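Local structure of Low molecular weight protein-tyrosine-phosphatase ptpA (Staphylococcus aureus, 3ROF) at residues Val88-Asp91 and Gln92-Asp96. The protein removes phosphate from phosphotyrosine side chains of proteins, and is probably a secreted effector that counteracts host defences and supports survival inside macrophages. Numbering follows the deposited sequence.
Sequences VAMD and QSNVD
Asp91 OD1 is gripped by two donors from the first turn of helix 92-101: the hydroxyl OG of Ser93 at 2.7 Å and the backbone N of Asn94 at 2.9 Å. Asp91 is the N-cap of this helix and pairs with Asn94 in a capping box, where strand 86-89 of a parallel beta-alpha-beta unit turns into its helix. The backbone N-H of Asn94 meets OD1 nearly along the C-O bond, whereas the Ser93 hydroxyl, on a side chain short enough to reach back two residues, comes from the syn side, tilted out of the carboxylate plane. Aspartate suits the cap because, with CG set between its own N and C (chi1 70°), its short side chain folds over the helix start, whose dipole would favour the negative charge.

Asn94 completes the box in return. Its CG lies beside its own N (chi1 -55°), which carries OD1 back to the backbone N of Asp91 at 2.9 Å, a donor standing above the carbonyl plane; Met90 N adds a weak bond to the same oxygen. The amide and carboxylate planes lie only 20° apart, and a water bridges the two groups, donating to Asp91 OD2 and weakly accepting from Asn94 ND2. OD2 also forms a salt bridge with Arg19, probably an active-site residue, which would link the cap to the catalytic region.

Val95 N closes the first helical turn onto Asp91 O. Ala89, a single methyl fitting the close approach of strand and helix, rests its CB 3.7 Å from Val95 CG2.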
loop_
_atom_site.group_PDB
_atom_site.type_symbol
_atom_site.label_atom_id
_atom_site.label_comp_id
_atom_site.label_asym_id
_atom_site.label_seq_id
_atom_site.Cartn_x
_atom_site.Cartn_y
_atom_site.Cartn_z
ATOM N N VAL A 88 4.491 3.339 -1.025
ATOM C CA VAL A 88 3.342 4.206 -1.075
ATOM C C VAL A 88 2.707 4.206 0.326
ATOM O O VAL A 88 2.050 3.240 0.738
ATOM C CB VAL A 88 2.333 3.763 -2.140
ATOM C CG1 VAL A 88 1.119 4.716 -2.145
ATOM C CG2 VAL A 88 3.019 3.724 -3.515
ATOM N N ALA A 89 2.933 5.305 1.031
ATOM C CA ALA A 89 2.498 5.501 2.404
ATOM C C ALA A 89 1.079 6.045 2.432
ATOM O O ALA A 89 0.657 6.734 1.513
ATOM C CB ALA A 89 3.425 6.502 3.072
ATOM N N MET A 90 0.371 5.812 3.549
ATOM C CA MET A 90 -0.979 6.334 3.675
ATOM C C MET A 90 -1.069 7.746 4.232
ATOM O O MET A 90 -1.889 8.537 3.735
ATOM C CB MET A 90 -1.824 5.364 4.496
ATOM C CG MET A 90 -1.912 3.991 3.846
ATOM S SD MET A 90 -2.862 4.071 2.310
ATOM C CE MET A 90 -2.276 2.611 1.511
ATOM N N ASP A 91 -0.288 8.062 5.254
ATOM C CA ASP A 91 -0.371 9.351 5.895
ATOM C C ASP A 91 1.037 9.847 6.268
ATOM O O ASP A 91 2.054 9.171 6.030
ATOM C CB ASP A 91 -1.356 9.302 7.100
ATOM C CG ASP A 91 -0.860 8.486 8.289
ATOM O OD1 ASP A 91 0.353 8.414 8.474
ATOM O OD2 ASP A 91 -1.730 7.933 9.023
ATOM N N GLN A 92 1.095 11.082 6.761
ATOM C CA GLN A 92 2.377 11.700 7.034
ATOM C C GLN A 92 3.147 10.948 8.096
ATOM O O GLN A 92 4.385 10.856 8.018
ATOM C CB GLN A 92 2.187 13.137 7.490
ATOM C CG GLN A 92 3.491 13.886 7.656
ATOM C CD GLN A 92 4.276 13.990 6.337
ATOM O OE1 GLN A 92 3.698 14.262 5.285
ATOM N NE2 GLN A 92 5.589 13.779 6.399
ATOM N N SER A 93 2.467 10.439 9.130
ATOM C CA SER A 93 3.196 9.691 10.157
ATOM C C SER A 93 3.863 8.471 9.554
ATOM O O SER A 93 4.951 8.093 9.966
ATOM C CB SER A 93 2.279 9.315 11.322
ATOM O OG SER A 93 1.331 8.287 10.999
ATOM N N ASN A 94 3.202 7.847 8.584
ATOM C CA ASN A 94 3.809 6.716 7.927
ATOM C C ASN A 94 5.104 7.110 7.173
ATOM O O ASN A 94 6.135 6.415 7.288
ATOM C CB ASN A 94 2.843 6.086 6.918
ATOM C CG ASN A 94 1.493 5.667 7.466
ATOM O OD1 ASN A 94 0.533 5.666 6.682
ATOM N ND2 ASN A 94 1.405 5.228 8.713
ATOM N N VAL A 95 5.054 8.215 6.427
ATOM C CA VAL A 95 6.233 8.738 5.721
ATOM C C VAL A 95 7.361 8.959 6.726
ATOM O O VAL A 95 8.504 8.514 6.550
ATOM C CB VAL A 95 5.896 10.032 4.984
ATOM C CG1 VAL A 95 7.190 10.706 4.488
ATOM C CG2 VAL A 95 4.944 9.749 3.819
ATOM N N ASP A 96 7.040 9.669 7.797
ATOM C CA ASP A 96 8.064 10.028 8.778
ATOM C C ASP A 96 8.677 8.771 9.379
ATOM O O ASP A 96 9.923 8.658 9.569
ATOM C CB ASP A 96 7.483 10.887 9.901
ATOM C CG ASP A 96 6.962 12.245 9.436
ATOM O OD1 ASP A 96 7.353 12.695 8.346
ATOM O OD2 ASP A 96 6.161 12.862 10.188
HETATM O O HOH W 1 -1.030 5.975 10.761
#